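Local coordinates for phenolpthiocerol synthesis type-I polyketide synthase ppsA (Mycobacterium bovis, PDB 7AKC), which probably elongates long-chain fatty acyl or hydroxyphenyl fatty acyl starters towards the phthiocerol and phenolphthiocerol lipid core, this fragment being its acyltransferase domain, at residues Gly148-Leu153 with Ala212-Ala217; Phe167-Leu172 with Ala184-Gln189. One frame throughout, in Å; residues are numbered along the deposited sequence.

Contact 1. Residues Gly148-Leu153 with Ala212-Ala217; sequences GGMALL and APHNPA
Ala212 and Pro213 pack on Gly148 and Met150 at the start of strand 148-153. This strand is a central one of the four-stranded antiparallel sheet in the small, ferredoxin-like subdomain of the acyltransferase fold. The methyl of Ala212 comes closest to the backbone, with CB 3.6 Å from Gly148 C. A water ties the same two residues together, accepting from Gly148 N at 2.8 Å and from Ala212 N at 3.2 Å. Met150 carries the rest of the contact. Its CG lies beside the backbone N (chi1 -64°), and a bend at chi3 turns the methyl towards the loop. The side chain crosses the Pro213 ring at about a right angle, with Met150 SD 4.1 Å from Pro213 CD. Met150 CE reaches the edge of the imidazole, 4.3 Å from His214 CD2. Val207, Ile209 and Ala184 also line Met150.

His214 NE2 is hydrogen-bonded to Ser112 OG, consistent with the Ser-His dyad of this family, and ND1 to Asn266 O. Within the loop, Asn215 braces the backbone with both ends of its amide. OD1 accepts from Ala217 N in an Asx turn. ND2 donates to Ala212 O at 2.8 Å and to Pro213 O at 2.9 Å, approaching each carbonyl from above its plane.

Contact 2. Residues Phe167-Leu172 with Ala184-Gln189; sequences FPQVTL and AGPTEQ. With NA (sodium ion), chain B.
Phe167 turns a ring edge to Gln189, with CD2 3.8 Å from Gln189 OE1. The ring and the amide are inclined to each other by 57°. Beyond Gln189 the ring packs on Glu192, Leu193 and Arg196 of helix 187-199. Phe167 also opens a type I beta turn that closes at Val170. Pro168, within the turn, presents its carbonyl to a water bound to the sodium ion. Gln169 stretches out over the start of the helix and crosses both Pro186 and Gln189 at about a right angle. Its amide lies beside the proline, with Gln169 NE2 3.7 Å from Pro186 CG. Its OE1 accepts a 3.0 Å bond from Gln189 NE2, which comes from above the carbonyl plane. A second link runs through a water that accepts from Gln169 N and donates to Gln189 OE1, so both ends of the Gln189 amide are engaged and its rotation is probably fixed. Val170 places CG2 beside its own backbone N and alongside the amide oxygen, 3.6 Å from Gln189 OE1. Its CA makes a CH...O contact with Ala184 O. Thr171 then forms an antiparallel hydrogen-bonded pair with Ala184: Thr171 N donates to Ala184 O at 3.0 Å, and Ala184 N to Thr171 O at 2.9 Å. This pair belongs to the beta hairpin of strands 171-177 and 180-184 at one side of the antiparallel sheet.

Phe167 O (2.4 Å) and Val170 O (2.2 Å) bind the sodium ion, along with Ile164 O and three waters. All the ligands are neutral carbonyls or waters. The ion gathers carbonyl oxygens from the end of helix 157-164 and the turn leading into strand 171-177, and its positive charge would offset their mutual repulsion.

How the contacts relate
Both contacts build on one antiparallel sheet, and their centres lie about 6 Å apart. Gly149 N of contact 1 probably donates to Gly185 O of contact 2 (2.8 Å), joining strand 148-153 to the corner that follows strand 180-184. On the loop side, Thr171 OG1 lies 3.3 Å from His214 O and makes a weak hydrogen bond with it. Asn215 CB also packs against Ala184 O at 3.5 Å. The hairpin edge of contact 2 thus backs the loop carrying His214, the probable partner of Ser112. The sodium ion sits farther out, about 12 Å from the His214 side chain, so it does not touch that residue.

Contact 1. Residues Gly148-Leu153 with Ala212-Ala217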
ATOM      1  N   GLY A 148      14.296  -1.490  10.019  1.00 23.95           N
ATOM      2  CA  GLY A 148      13.952  -0.417   9.084  1.00 23.92           C
ATOM      3  C   GLY A 148      12.804   0.417   9.576  1.00 25.33           C
ATOM      4  O   GLY A 148      12.021   0.005  10.439  1.00 27.92           O
ATOM      5  N   GLY A 149      12.749   1.628   9.092  1.00 24.47           N
ATOM      6  CA  GLY A 149      11.691   2.545   9.457  1.00 24.20           C
ATOM      7  C   GLY A 149      11.237   3.325   8.236  1.00 24.21           C
ATOM      8  O   GLY A 149      11.750   3.131   7.133  1.00 23.21           O
ATOM      9  N   MET A 150      10.163   4.065   8.414  1.00 23.77           N
ATOM     10  CA  MET A 150       9.635   4.913   7.349  1.00 23.86           C
ATOM     11  C   MET A 150       9.405   6.314   7.883  1.00 23.95           C
ATOM     12  O   MET A 150       9.243   6.487   9.083  1.00 24.27           O
ATOM     13  CB  MET A 150       8.349   4.325   6.772  1.00 25.49           C
ATOM     14  CG  MET A 150       8.607   2.979   6.108  1.00 28.24           C
ATOM     15  SD  MET A 150       7.139   2.150   5.467  1.00 35.78           S
ATOM     16  CE  MET A 150       7.375   2.343   3.773  1.00 30.60           C
ATOM     17  N   ALA A 151       9.354   7.312   6.994  1.00 23.51           N
ATOM     18  CA  ALA A 151       9.047   8.680   7.441  1.00 24.26           C
ATOM     19  C   ALA A 151       8.148   9.313   6.405  1.00 24.04           C
ATOM     20  O   ALA A 151       8.415   9.192   5.212  1.00 23.15           O
ATOM     21  CB  ALA A 151      10.305   9.515   7.624  1.00 24.69           C
ATOM     22  N   LEU A 152       7.117  10.011   6.874  1.00 23.42           N
ATOM     23  CA  LEU A 152       6.197  10.764   6.042  1.00 24.68           C
ATOM     24  C   LEU A 152       6.780  12.156   5.949  1.00 24.20           C
ATOM     25  O   LEU A 152       6.927  12.845   6.979  1.00 23.81           O
ATOM     26  CB  LEU A 152       4.822  10.826   6.714  1.00 26.45           C
ATOM     27  CG  LEU A 152       3.783  11.691   5.970  1.00 29.78           C
ATOM     28  CD1 LEU A 152       3.548  11.189   4.516  1.00 31.76           C
ATOM     29  CD2 LEU A 152       2.463  11.782   6.778  1.00 31.99           C
ATOM     30  N   LEU A 153       7.138  12.585   4.741  1.00 23.69           N
ATOM     31  CA  LEU A 153       7.735  13.898   4.537  1.00 22.35           C
ATOM     32  C   LEU A 153       6.761  14.819   3.811  1.00 23.95           C
ATOM     33  O   LEU A 153       6.102  14.392   2.836  1.00 24.48           O
ATOM     34  CB  LEU A 153       8.995  13.751   3.656  1.00 23.48           C
ATOM     35  CG  LEU A 153       9.997  12.667   4.078  1.00 24.73           C
ATOM     36  CD1 LEU A 153      11.193  12.674   3.169  1.00 25.99           C
ATOM     37  CD2 LEU A 153      10.417  12.819   5.543  1.00 25.49           C
ATOM     38  N   ALA A 212       9.998  -2.562   7.567  1.00 25.04           N
ATOM     39  CA  ALA A 212       9.829  -1.567   6.491  1.00 22.96           C
ATOM     40  C   ALA A 212      10.049  -2.219   5.136  1.00 23.03           C
ATOM     41  O   ALA A 212      11.141  -2.680   4.854  1.00 22.44           O
ATOM     42  CB  ALA A 212      10.753  -0.407   6.701  1.00 23.76           C
ATOM     43  N   PRO A 213       9.019  -2.258   4.274  1.00 23.05           N
ATOM     44  CA  PRO A 213       9.205  -2.749   2.945  1.00 22.70           C
ATOM     45  C   PRO A 213       9.560  -1.578   2.012  1.00 22.51           C
ATOM     46  O   PRO A 213       9.866  -0.526   2.491  1.00 23.76           O
ATOM     47  CB  PRO A 213       7.831  -3.380   2.665  1.00 24.29           C
ATOM     48  CG  PRO A 213       6.861  -2.811   3.686  1.00 25.35           C
ATOM     49  CD  PRO A 213       7.647  -1.837   4.530  1.00 23.15           C
ATOM     50  N   HIS A 214       9.563  -1.812   0.704  1.00 22.06           N
ATOM     51  CA  HIS A 214       9.765  -0.728  -0.297  1.00 21.73           C
ATOM     52  C   HIS A 214      11.130  -0.058  -0.153  1.00 22.49           C
ATOM     53  O   HIS A 214      11.200   1.157  -0.322  1.00 22.46           O
ATOM     54  CB  HIS A 214       8.562   0.210  -0.333  1.00 22.51           C
ATOM     55  CG  HIS A 214       7.292  -0.545  -0.206  1.00 20.94           C
ATOM     56  ND1 HIS A 214       6.924  -1.500  -1.115  1.00 21.99           N
ATOM     57  CD2 HIS A 214       6.353  -0.546   0.754  1.00 23.50           C
ATOM     58  CE1 HIS A 214       5.791  -2.039  -0.745  1.00 24.62           C
ATOM     59  NE2 HIS A 214       5.434  -1.481   0.392  1.00 25.06           N
ATOM     60  N   ASN A 215      12.152  -0.867   0.092  1.00 22.15           N
ATOM     61  CA  ASN A 215      13.531  -0.341   0.240  1.00 22.65           C
ATOM     62  C   ASN A 215      14.513  -1.485  -0.044  1.00 23.17           C
ATOM     63  O   ASN A 215      14.075  -2.628  -0.059  1.00 22.22           O
ATOM     64  CB  ASN A 215      13.702   0.388   1.576  1.00 21.36           C
ATOM     65  CG  ASN A 215      13.742  -0.552   2.758  1.00 22.44           C
ATOM     66  OD1 ASN A 215      14.800  -1.041   3.122  1.00 23.17           O
ATOM     67  ND2 ASN A 215      12.596  -0.799   3.361  1.00 21.76           N
ATOM     68  N   PRO A 216      15.814  -1.211  -0.283  1.00 23.65           N
ATOM     69  CA  PRO A 216      16.777  -2.254  -0.642  1.00 23.69           C
ATOM     70  C   PRO A 216      16.930  -3.451   0.308  1.00 24.07           C
ATOM     71  O   PRO A 216      17.449  -4.440  -0.098  1.00 25.65           O
ATOM     72  CB  PRO A 216      18.103  -1.484  -0.730  1.00 25.03           C
ATOM     73  CG  PRO A 216      17.691  -0.107  -1.141  1.00 24.82           C
ATOM     74  CD  PRO A 216      16.428   0.117  -0.347  1.00 23.20           C
ATOM     75  N   ALA A 217      16.457  -3.321   1.539  1.00 23.27           N
ATOM     76  CA  ALA A 217      16.519  -4.443   2.496  1.00 23.69           C
ATOM     77  C   ALA A 217      15.630  -5.596   2.023  1.00 24.36           C
ATOM     78  O   ALA A 217      15.841  -6.721   2.458  1.00 25.08           O
ATOM     79  CB  ALA A 217      16.108  -3.976   3.854  1.00 24.90           C
TER
HETATM   80  O   HOH W   1      12.655  -3.574   9.059  1.00 27.80           O

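Contact 2. Residues Phe167-Leu172 with Ala184-Gln189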
ATOM      1  N   PHE A 167      21.887   8.728   0.080  1.00 24.46           N
ATOM      2  CA  PHE A 167      21.698   7.696   1.109  1.00 24.34           C
ATOM      3  C   PHE A 167      21.398   6.434   0.355  1.00 25.09           C
ATOM      4  O   PHE A 167      20.228   6.192   0.055  1.00 23.46           O
ATOM      5  CB  PHE A 167      20.522   8.044   2.043  1.00 24.99           C
ATOM      6  CG  PHE A 167      20.863   8.970   3.181  1.00 24.81           C
ATOM      7  CD1 PHE A 167      21.184  10.305   2.944  1.00 25.17           C
ATOM      8  CD2 PHE A 167      20.845   8.517   4.490  1.00 25.34           C
ATOM      9  CE1 PHE A 167      21.509  11.164   4.005  1.00 26.30           C
ATOM     10  CE2 PHE A 167      21.180   9.371   5.552  1.00 26.00           C
ATOM     11  CZ  PHE A 167      21.491  10.696   5.305  1.00 26.09           C
ATOM     12  N   PRO A 168      22.435   5.612   0.019  1.00 25.89           N
ATOM     13  CA  PRO A 168      22.175   4.404  -0.816  1.00 26.83           C
ATOM     14  C   PRO A 168      21.145   3.444  -0.267  1.00 26.14           C
ATOM     15  O   PRO A 168      20.495   2.741  -1.045  1.00 26.59           O
ATOM     16  CB  PRO A 168      23.551   3.703  -0.903  1.00 28.61           C
ATOM     17  CG  PRO A 168      24.439   4.438   0.092  1.00 29.87           C
ATOM     18  CD  PRO A 168      23.878   5.799   0.284  1.00 27.07           C
ATOM     19  N   GLN A 169      21.012   3.406   1.077  1.00 24.83           N
ATOM     20  CA  GLN A 169      20.065   2.465   1.686  1.00 22.87           C
ATOM     21  C   GLN A 169      18.668   3.029   1.946  1.00 22.61           C
ATOM     22  O   GLN A 169      17.794   2.288   2.404  1.00 23.51           O
ATOM     23  CB  GLN A 169      20.633   1.899   2.985  1.00 23.91           C
ATOM     24  CG  GLN A 169      21.784   0.954   2.814  1.00 28.00           C
ATOM     25  CD  GLN A 169      22.202   0.491   4.202  1.00 31.40           C
ATOM     26  OE1 GLN A 169      22.970   1.188   4.908  1.00 32.38           O
ATOM     27  NE2 GLN A 169      21.708  -0.685   4.627  1.00 31.87           N
ATOM     28  N   VAL A 170      18.436   4.316   1.624  1.00 21.79           N
ATOM     29  CA  VAL A 170      17.120   4.928   1.805  1.00 20.26           C
ATOM     30  C   VAL A 170      16.523   5.198   0.444  1.00 21.78           C
ATOM     31  O   VAL A 170      17.154   5.860  -0.373  1.00 22.20           O
ATOM     32  CB  VAL A 170      17.162   6.236   2.625  1.00 18.46           C
ATOM     33  CG1 VAL A 170      15.759   6.826   2.705  1.00 19.22           C
ATOM     34  CG2 VAL A 170      17.723   5.952   4.040  1.00 20.63           C
ATOM     35  N   THR A 171      15.274   4.748   0.230  1.00 19.51           N
ATOM     36  CA  THR A 171      14.605   5.001  -1.034  1.00 20.04           C
ATOM     37  C   THR A 171      13.235   5.591  -0.818  1.00 21.13           C
ATOM     38  O   THR A 171      12.677   5.551   0.297  1.00 22.01           O
ATOM     39  CB  THR A 171      14.593   3.685  -1.882  1.00 22.34           C
ATOM     40  OG1 THR A 171      13.983   2.648  -1.111  1.00 24.51           O
ATOM     41  CG2 THR A 171      16.010   3.275  -2.319  1.00 21.98           C
ATOM     42  N   LEU A 172      12.656   6.127  -1.888  1.00 21.21           N
ATOM     43  CA  LEU A 172      11.305   6.640  -1.870  1.00 21.03           C
ATOM     44  C   LEU A 172      10.435   5.374  -1.799  1.00 21.87           C
ATOM     45  O   LEU A 172      10.561   4.475  -2.636  1.00 23.34           O
ATOM     46  CB  LEU A 172      11.056   7.426  -3.161  1.00 21.89           C
ATOM     47  CG  LEU A 172       9.761   8.208  -3.199  1.00 23.21           C
ATOM     48  CD1 LEU A 172       9.840   9.395  -4.204  1.00 22.61           C
ATOM     49  CD2 LEU A 172       8.600   7.333  -3.597  1.00 24.81           C
ATOM     50  N   ALA A 184      11.854   5.115   3.086  1.00 19.90           N
ATOM     51  CA  ALA A 184      12.027   3.881   3.820  1.00 20.84           C
ATOM     52  C   ALA A 184      13.491   3.466   3.776  1.00 21.68           C
ATOM     53  O   ALA A 184      14.146   3.604   2.749  1.00 22.64           O
ATOM     54  CB  ALA A 184      11.140   2.780   3.219  1.00 22.40           C
ATOM     55  N   GLY A 185      13.953   2.900   4.879  1.00 21.53           N
ATOM     56  CA  GLY A 185      15.333   2.465   4.996  1.00 21.79           C
ATOM     57  C   GLY A 185      15.698   2.184   6.445  1.00 22.35           C
ATOM     58  O   GLY A 185      14.831   2.133   7.325  1.00 22.55           O
ATOM     59  N   PRO A 186      17.000   1.999   6.728  1.00 23.66           N
ATOM     60  CA  PRO A 186      17.416   1.720   8.111  1.00 22.81           C
ATOM     61  C   PRO A 186      16.883   2.766   9.113  1.00 23.92           C
ATOM     62  O   PRO A 186      16.966   3.980   8.807  1.00 24.17           O
ATOM     63  CB  PRO A 186      18.954   1.702   8.028  1.00 25.32           C
ATOM     64  CG  PRO A 186      19.234   1.316   6.590  1.00 25.20           C
ATOM     65  CD  PRO A 186      18.147   2.047   5.799  1.00 24.18           C
ATOM     66  N   THR A 187      16.310   2.339  10.249  0.50 23.54           N
ATOM     67  CA  THR A 187      15.677   3.281  11.178  0.50 23.48           C
ATOM     68  C   THR A 187      16.565   4.478  11.572  0.50 23.05           C
ATOM     69  O   THR A 187      16.084   5.608  11.566  0.50 23.69           O
ATOM     70  CB  THR A 187      15.105   2.586  12.424  0.50 25.37           C
ATOM     71  OG1 THR A 187      14.181   3.467  13.005  0.50 26.24           O
ATOM     72  CG2 THR A 187      16.159   2.243  13.481  0.50 25.81           C
ATOM     73  N   GLU A 188      17.859   4.244  11.820  1.00 22.83           N
ATOM     74  CA  GLU A 188      18.758   5.316  12.214  1.00 23.24           C
ATOM     75  C   GLU A 188      18.998   6.326  11.099  1.00 23.82           C
ATOM     76  O   GLU A 188      19.141   7.537  11.385  1.00 25.96           O
ATOM     77  CB  GLU A 188      20.082   4.767  12.770  1.00 25.93           C
ATOM     78  CG  GLU A 188      20.941   4.008  11.770  1.00 28.16           C
ATOM     79  CD  GLU A 188      20.579   2.551  11.528  1.00 33.16           C
ATOM     80  OE1 GLU A 188      19.524   2.091  12.029  1.00 31.06           O
ATOM     81  OE2 GLU A 188      21.340   1.880  10.792  1.00 36.49           O
ATOM     82  N   GLN A 189      18.947   5.846   9.816  1.00 21.64           N
ATOM     83  CA  GLN A 189      19.072   6.753   8.669  1.00 22.61           C
ATOM     84  C   GLN A 189      17.791   7.568   8.479  1.00 21.12           C
ATOM     85  O   GLN A 189      17.856   8.746   8.162  1.00 23.13           O
ATOM     86  CB  GLN A 189      19.494   5.987   7.429  1.00 22.05           C
ATOM     87  CG  GLN A 189      20.835   5.275   7.643  1.00 22.30           C
ATOM     88  CD  GLN A 189      21.286   4.525   6.420  1.00 25.05           C
ATOM     89  OE1 GLN A 189      20.840   4.800   5.296  1.00 25.29           O
ATOM     90  NE2 GLN A 189      22.203   3.583   6.603  1.00 26.93           N
TER
HETATM   91 NA    NA B1001      18.723   6.776  -1.680  1.00 22.08          NA
HETATM   92  O   HOH W   2      19.153   4.700  -2.945  1.00 47.06           O
HETATM   93  O   HOH W   3      22.431   4.951   3.150  1.00 23.35           O
HETATM   94  O   HOH W   4      17.364   7.061  -3.566  1.00 23.82           O
HETATM   95  O   HOH W   5      20.489   6.812  -3.257  1.00 32.23           O